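Local coordinates for protein probable oxidoreductase (Pseudomonas aeruginosa, PDB 4B7X) that is a probable NADP-binding oxidoreductase of the medium-chain dehydrogenase/reductase family, likely transferring hydride between the nicotinamide of its cofactor and a substrate not yet established, at residues 77-82 against 95-100; 133-138 against 285-290. All blocks are in the same frame, centred on the assembly; numbering follows the deposited sequence.

Followed from the N terminus, the chain first makes contact 1, closing a short loop when strand 95-97 returns beside strand 77-85 as a hairpin of the GroES-like domain. It then enters helix 132-145, where contact 2 opens; this closes only after the six-stranded parallel Rossmann sheet has been completed, when helix 287-299 begins. NADP is bound between the two parts, as in other members of this family. The contacts therefore stand in series, neither crossing nor enclosing the other, with centres about 17 Å apart. Helix 132-145 touches the nicotinamide, whereas Leu77 of contact 1 stays about 7 Å from the cofactor at its side chain.

Contact 1: 77-82 against 95-100; sequences LGVGKV and YVNGAL
Lys81 and Tyr95 meet across an antiparallel beta hairpin of the GroES-like domain, a clear case of a lysine spending its methylenes on an aromatic neighbour. CB of Lys81 starts 4.0 Å from Tyr95 CE1. With CG anti to the backbone N (chi1 -157°), the chain is laid over the tyrosine, and CG rests on one ring face, off centre, 4.2 Å from the centroid in a CH-pi contact. CD moves on toward the phenol oxygen, and CE reaches Tyr95 OH at 3.3 Å; a bend at the last torsion then sets the direction of NZ.

The backbone ladder beneath is regular. Gly78 pairs with Gly98, and Gly80 with Val96, as hydrogen-bonded pairs, each closed by two N-H to O=C bonds; the shortest, Gly78 N to Gly98 O, measures 2.8 Å. Between them Val79 and Asn97 form a non-hydrogen-bonded pair on the same sheet face as Lys81 and Tyr95, where the two side chains cross at about a right angle and Val79 CG2 comes to 4.0 Å from Asn97 ND2. On the other face the contact is between valines: Val82 CG2 meets Val96 CG1 at 3.7 Å, and Val43 of strand 41-49 packs against both.

Past Gly98 the chain turns a corner, and Ala99 centres an inverse gamma turn. Beyond it Leu100 lies over Gly78 and Gly80, on the face shared with Val96, where the glycines let its methyl reach the backbone. Strand 41-49 flanks strand 77-85 as its other neighbour, while Asn97 and Tyr95 touch strand 114-116. Leu100 fits closely against the bare backbone, its CD1 methyl 3.3 Å from the carbonyl carbon of Gly78 and 3.7 Å from Gly80 N.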
loop_
_atom_site.group_PDB
_atom_site.type_symbol
_atom_site.label_atom_id
_atom_site.label_comp_id
_atom_site.label_asym_id
_atom_site.label_seq_id
_atom_site.Cartn_x
_atom_site.Cartn_y
_atom_site.Cartn_z
ATOM N N LEU H 77 -27.639 -5.554 -4.780
ATOM C CA LEU H 77 -27.713 -4.912 -6.082
ATOM C C LEU H 77 -28.544 -5.821 -6.989
ATOM O O LEU H 77 -28.550 -7.035 -6.811
ATOM C CB LEU H 77 -26.316 -4.717 -6.665
ATOM C CG LEU H 77 -25.416 -3.708 -5.950
ATOM C CD1 LEU H 77 -23.972 -3.929 -6.380
ATOM C CD2 LEU H 77 -25.870 -2.282 -6.235
ATOM N N GLY H 78 -29.250 -5.244 -7.951
ATOM C CA GLY H 78 -30.107 -6.047 -8.799
ATOM C C GLY H 78 -30.490 -5.322 -10.059
ATOM O O GLY H 78 -30.172 -4.147 -10.226
ATOM N N VAL H 79 -31.163 -6.043 -10.951
ATOM C CA VAL H 79 -31.738 -5.477 -12.159
ATOM C C VAL H 79 -33.235 -5.765 -12.095
ATOM O O VAL H 79 -33.647 -6.847 -11.658
ATOM C CB VAL H 79 -31.092 -6.090 -13.415
ATOM C CG1 VAL H 79 -32.021 -6.006 -14.611
ATOM C CG2 VAL H 79 -29.777 -5.388 -13.722
ATOM N N GLY H 80 -34.045 -4.790 -12.496
ATOM C CA GLY H 80 -35.499 -4.913 -12.401
ATOM C C GLY H 80 -36.234 -4.008 -13.373
ATOM O O GLY H 80 -35.611 -3.183 -14.048
ATOM N N LYS H 81 -37.555 -4.178 -13.438
ATOM C CA LYS H 81 -38.445 -3.417 -14.328
ATOM C C LYS H 81 -39.169 -2.359 -13.495
ATOM O O LYS H 81 -39.723 -2.664 -12.443
ATOM C CB LYS H 81 -39.468 -4.368 -14.969
ATOM C CG LYS H 81 -40.104 -3.926 -16.286
ATOM C CD LYS H 81 -40.969 -5.061 -16.838
ATOM C CE LYS H 81 -41.305 -4.916 -18.319
ATOM N NZ LYS H 81 -42.649 -4.320 -18.583
ATOM N N VAL H 82 -39.137 -1.107 -13.943
ATOM C CA VAL H 82 -39.818 -0.035 -13.222
ATOM C C VAL H 82 -41.300 -0.153 -13.540
ATOM O O VAL H 82 -41.684 -0.190 -14.713
ATOM C CB VAL H 82 -39.273 1.364 -13.589
ATOM C CG1 VAL H 82 -40.187 2.477 -13.074
ATOM C CG2 VAL H 82 -37.869 1.540 -13.028
ATOM N N TYR H 95 -35.925 -0.492 -17.470
ATOM C CA TYR H 95 -35.141 -1.478 -16.735
ATOM C C TYR H 95 -33.979 -0.770 -16.059
ATOM O O TYR H 95 -33.292 0.054 -16.672
ATOM C CB TYR H 95 -34.613 -2.571 -17.669
ATOM C CG TYR H 95 -35.649 -3.600 -18.071
ATOM C CD1 TYR H 95 -35.888 -4.724 -17.278
ATOM C CD2 TYR H 95 -36.392 -3.450 -19.242
ATOM C CE1 TYR H 95 -36.837 -5.669 -17.642
ATOM C CE2 TYR H 95 -37.344 -4.393 -19.619
ATOM C CZ TYR H 95 -37.562 -5.499 -18.815
ATOM O OH TYR H 95 -38.503 -6.436 -19.178
ATOM N N VAL H 96 -33.762 -1.098 -14.793
ATOM C CA VAL H 96 -32.819 -0.368 -13.964
ATOM C C VAL H 96 -31.898 -1.289 -13.197
ATOM O O VAL H 96 -32.301 -2.362 -12.743
ATOM C CB VAL H 96 -33.534 0.570 -12.956
ATOM C CG1 VAL H 96 -34.212 1.720 -13.682
ATOM C CG2 VAL H 96 -34.539 -0.191 -12.097
ATOM N N ASN H 97 -30.653 -0.842 -13.065
ATOM C CA ASN H 97 -29.690 -1.433 -12.169
ATOM C C ASN H 97 -29.664 -0.575 -10.908
ATOM O O ASN H 97 -29.543 0.643 -10.987
ATOM C CB ASN H 97 -28.323 -1.441 -12.846
ATOM C CG ASN H 97 -27.256 -2.088 -11.995
ATOM O OD1 ASN H 97 -26.963 -1.629 -10.898
ATOM N ND2 ASN H 97 -26.662 -3.150 -12.503
ATOM N N GLY H 98 -29.782 -1.198 -9.743
ATOM C CA GLY H 98 -29.881 -0.434 -8.514
ATOM C C GLY H 98 -29.764 -1.308 -7.298
ATOM O O GLY H 98 -29.616 -2.526 -7.410
ATOM N N ALA H 99 -29.819 -0.685 -6.127
ATOM C CA ALA H 99 -29.764 -1.430 -4.881
ATOM C C ALA H 99 -31.182 -1.875 -4.565
ATOM O O ALA H 99 -31.926 -1.166 -3.885
ATOM C CB ALA H 99 -29.193 -0.576 -3.760
ATOM N N LEU H 100 -31.554 -3.049 -5.076
ATOM C CA LEU H 100 -32.959 -3.460 -5.065
ATOM C C LEU H 100 -33.307 -4.294 -3.846
ATOM O O LEU H 100 -34.471 -4.417 -3.500
ATOM C CB LEU H 100 -33.358 -4.159 -6.382
ATOM C CG LEU H 100 -33.118 -3.392 -7.695
ATOM C CD1 LEU H 100 -33.348 -4.268 -8.926
ATOM C CD2 LEU H 100 -33.957 -2.113 -7.792
#

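Contact 2: 133-138 against 285-290; sequences TGMTAY and QRFPEG. With NAP (NADP nicotinamide-adenine-dinucleotide phosphate), chain T.
The rings of Tyr138 and Phe287 each present a face to the opposite helix, an instance of two helices meeting through aromatic faces, a thioether and a glycine. Over one face of Tyr138 lies CA of Gly290, 4.2 Å from the centroid and 23° off the normal, a CH-pi contact displaced toward the CE2 and CZ side of the ring. Over one face of Phe287 comes CG of Met135, while CB of the same methionine approaches the ring at CE1, 4.1 Å away. The sulfur of Met135 stands oblique to this ring, SD being 5.1 Å from its centroid, in a Met-aromatic contact.

Met135 links the two ends of the interface. Its side chain folds at chi2 (-61°) and again at chi3, which turns the tip from Phe287 to Gly290, where CE lies 3.8 Å from the carbonyl carbon. SD also sits 4.1 Å from CA of Gly290, so thioether and tyrosine ring meet this glycine from directions roughly at right angles. Tyr138 gets there with CG anti to its own N (chi1 -173°), and its hydroxyl is hydrogen-bonded to OE1 of Glu293, one turn further along the partner helix. No hydrogen bond joins the two segments themselves.

Elsewhere on segment 133-138, Thr136 faces the cofactor: OG1, hydrogen-bonded to Met132 O, lies 3.3 Å from C4N, the hydride-carrying carbon of the nicotinamide. Helix 132-145 is thus set between NADP and helix 287-299, which starts after the N-cap residue Arg286. Thr133 and Ala137 pack on helix 161-172, Met135 and Thr136 touch Val280 in the loop after strand 274-277, and Tyr138 continues along helix 287-299 to Met294 and Trp297.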
loop_
_atom_site.group_PDB
_atom_site.type_symbol
_atom_site.label_atom_id
_atom_site.label_comp_id
_atom_site.label_asym_id
_atom_site.label_seq_id
_atom_site.Cartn_x
_atom_site.Cartn_y
_atom_site.Cartn_z
ATOM N N THR H 133 -19.416 -5.536 -11.050
ATOM C CA THR H 133 -18.189 -6.352 -11.029
ATOM C C THR H 133 -17.292 -5.981 -12.209
ATOM O O THR H 133 -16.065 -5.882 -12.078
ATOM C CB THR H 133 -18.472 -7.884 -11.012
ATOM O OG1 THR H 133 -19.216 -8.260 -12.169
ATOM C CG2 THR H 133 -19.251 -8.312 -9.770
ATOM N N GLY H 134 -17.924 -5.730 -13.349
ATOM C CA GLY H 134 -17.227 -5.258 -14.536
ATOM C C GLY H 134 -16.533 -3.927 -14.329
ATOM O O GLY H 134 -15.420 -3.722 -14.817
ATOM N N MET H 135 -17.186 -3.029 -13.601
ATOM C CA MET H 135 -16.661 -1.685 -13.369
ATOM C C MET H 135 -15.515 -1.712 -12.364
ATOM O O MET H 135 -14.507 -1.016 -12.538
ATOM C CB MET H 135 -17.785 -0.739 -12.939
ATOM C CG MET H 135 -18.847 -0.505 -14.016
ATOM S SD MET H 135 -18.199 0.257 -15.523
ATOM C CE MET H 135 -17.806 -1.153 -16.560
ATOM N N THR H 136 -15.666 -2.549 -11.343
ATOM C CA THR H 136 -14.624 -2.792 -10.364
ATOM C C THR H 136 -13.331 -3.230 -11.057
ATOM O O THR H 136 -12.262 -2.639 -10.829
ATOM C CB THR H 136 -15.076 -3.873 -9.366
ATOM O OG1 THR H 136 -16.348 -3.513 -8.805
ATOM C CG2 THR H 136 -14.049 -4.054 -8.255
ATOM N N ALA H 137 -13.437 -4.249 -11.916
ATOM C CA ALA H 137 -12.290 -4.741 -12.673
ATOM C C ALA H 137 -11.709 -3.622 -13.514
ATOM O O ALA H 137 -10.499 -3.394 -13.495
ATOM C CB ALA H 137 -12.686 -5.918 -13.567
ATOM N N TYR H 138 -12.587 -2.934 -14.233
ATOM C CA TYR H 138 -12.221 -1.849 -15.135
ATOM C C TYR H 138 -11.459 -0.724 -14.417
ATOM O O TYR H 138 -10.301 -0.430 -14.758
ATOM C CB TYR H 138 -13.490 -1.294 -15.791
ATOM C CG TYR H 138 -13.238 -0.271 -16.871
ATOM C CD1 TYR H 138 -13.027 -0.667 -18.191
ATOM C CD2 TYR H 138 -13.212 1.104 -16.575
ATOM C CE1 TYR H 138 -12.786 0.268 -19.190
ATOM C CE2 TYR H 138 -12.985 2.050 -17.571
ATOM C CZ TYR H 138 -12.769 1.629 -18.876
ATOM O OH TYR H 138 -12.531 2.554 -19.877
ATOM N N GLN H 285 -19.230 8.511 -11.430
ATOM C CA GLN H 285 -19.276 9.590 -12.417
ATOM C C GLN H 285 -18.669 9.172 -13.759
ATOM O O GLN H 285 -18.913 9.805 -14.792
ATOM C CB GLN H 285 -18.589 10.852 -11.874
ATOM C CG GLN H 285 -18.586 12.033 -12.845
ATOM C CD GLN H 285 -17.961 13.310 -12.284
ATOM O OE1 GLN H 285 -17.753 13.450 -11.068
ATOM N NE2 GLN H 285 -17.666 14.257 -13.177
ATOM N N ARG H 286 -17.876 8.108 -13.744
ATOM C CA ARG H 286 -17.251 7.619 -14.972
ATOM C C ARG H 286 -17.885 6.314 -15.487
ATOM O O ARG H 286 -17.353 5.696 -16.402
ATOM C CB ARG H 286 -15.734 7.463 -14.780
ATOM C CG ARG H 286 -14.975 8.779 -14.652
ATOM C CD ARG H 286 -13.528 8.594 -14.202
ATOM N NE ARG H 286 -12.711 7.884 -15.191
ATOM C CZ ARG H 286 -11.469 7.454 -14.978
ATOM N NH1 ARG H 286 -10.879 7.657 -13.802
ATOM N NH2 ARG H 286 -10.814 6.817 -15.941
ATOM N N PHE H 287 -19.015 5.906 -14.906
ATOM C CA PHE H 287 -19.662 4.648 -15.302
ATOM C C PHE H 287 -20.059 4.569 -16.782
ATOM O O PHE H 287 -19.728 3.585 -17.433
ATOM C CB PHE H 287 -20.867 4.298 -14.420
ATOM C CG PHE H 287 -20.511 3.729 -13.067
ATOM C CD1 PHE H 287 -19.200 3.420 -12.730
ATOM C CD2 PHE H 287 -21.511 3.489 -12.132
ATOM C CE1 PHE H 287 -18.891 2.900 -11.483
ATOM C CE2 PHE H 287 -21.212 2.968 -10.886
ATOM C CZ PHE H 287 -19.902 2.667 -10.565
ATOM N N PRO H 288 -20.769 5.593 -17.320
ATOM C CA PRO H 288 -21.167 5.493 -18.726
ATOM C C PRO H 288 -19.991 5.239 -19.673
ATOM O O PRO H 288 -20.088 4.363 -20.527
ATOM C CB PRO H 288 -21.809 6.854 -19.010
ATOM C CG PRO H 288 -22.332 7.292 -17.691
ATOM C CD PRO H 288 -21.306 6.821 -16.697
ATOM N N GLU H 289 -18.893 5.978 -19.512
ATOM C CA GLU H 289 -17.708 5.787 -20.355
ATOM C C GLU H 289 -17.078 4.409 -20.153
ATOM O O GLU H 289 -16.522 3.839 -21.088
ATOM C CB GLU H 289 -16.661 6.870 -20.106
ATOM C CG GLU H 289 -17.217 8.289 -20.059
ATOM C CD GLU H 289 -17.419 8.790 -18.637
ATOM O OE1 GLU H 289 -16.423 9.246 -18.025
ATOM O OE2 GLU H 289 -18.565 8.724 -18.135
ATOM N N GLY H 290 -17.164 3.889 -18.929
ATOM C CA GLY H 290 -16.690 2.545 -18.610
ATOM C C GLY H 290 -17.571 1.489 -19.247
ATOM O O GLY H 290 -17.085 0.596 -19.949
HETATM P PA NAP T . -16.033 -14.118 -7.359
HETATM O O1A NAP T . -16.754 -14.240 -8.787
HETATM O O2A NAP T . -14.566 -13.967 -7.525
HETATM O O5B NAP T . -16.448 -15.349 -6.440
HETATM C C5B NAP T . -15.693 -15.556 -5.238
HETATM C C4B NAP T . -14.430 -16.393 -5.513
HETATM O O4B NAP T . -13.512 -16.189 -4.422
HETATM C C3B NAP T . -14.756 -17.894 -5.445
HETATM O O3B NAP T . -15.170 -18.372 -6.746
HETATM C C2B NAP T . -13.419 -18.504 -5.056
HETATM O O2B NAP T . -12.700 -18.749 -6.245
HETATM C C1B NAP T . -12.664 -17.377 -4.359
HETATM N N9A NAP T . -12.422 -17.699 -2.952
HETATM C C8A NAP T . -13.344 -17.767 -1.983
HETATM N N7A NAP T . -12.744 -18.065 -0.827
HETATM C C5A NAP T . -11.441 -18.177 -1.068
HETATM C C6A NAP T . -10.345 -18.468 -0.278
HETATM N N6A NAP T . -10.506 -18.699 1.017
HETATM N N1A NAP T . -9.124 -18.515 -0.833
HETATM C C2A NAP T . -8.958 -18.280 -2.127
HETATM N N3A NAP T . -9.980 -17.994 -2.922
HETATM C C4A NAP T . -11.231 -17.940 -2.415
HETATM O O3 NAP T . -16.626 -12.809 -6.632
HETATM P PN NAP T . -16.354 -11.354 -7.264
HETATM O O1N NAP T . -17.670 -10.703 -7.358
HETATM O O2N NAP T . -15.511 -11.421 -8.487
HETATM O O5D NAP T . -15.536 -10.748 -6.037
HETATM C C5D NAP T . -14.119 -10.834 -5.995
HETATM C C4D NAP T . -13.510 -9.862 -4.961
HETATM O O4D NAP T . -13.722 -8.465 -5.333
HETATM C C3D NAP T . -14.117 -10.038 -3.571
HETATM O O3D NAP T . -13.048 -9.886 -2.664
HETATM C C2D NAP T . -15.077 -8.852 -3.427
HETATM O O2D NAP T . -15.232 -8.478 -2.044
HETATM C C1D NAP T . -14.298 -7.781 -4.161
HETATM N N1N NAP T . -15.076 -6.639 -4.667
HETATM C C2N NAP T . -14.574 -5.372 -4.369
HETATM C C3N NAP T . -15.227 -4.231 -4.806
HETATM C C7N NAP T . -14.618 -2.865 -4.446
HETATM O O7N NAP T . -15.084 -1.831 -4.905
HETATM N N7N NAP T . -13.524 -2.910 -3.677
HETATM C C4N NAP T . -16.390 -4.365 -5.575
HETATM C C5N NAP T . -16.895 -5.637 -5.887
HETATM C C6N NAP T . -16.242 -6.780 -5.440
HETATM P P2B NAP T . -11.821 -20.089 -6.401
HETATM O O1X NAP T . -10.991 -20.246 -5.034
HETATM O O2X NAP T . -12.895 -21.297 -6.448
HETATM O O3X NAP T . -11.008 -20.017 -7.624
#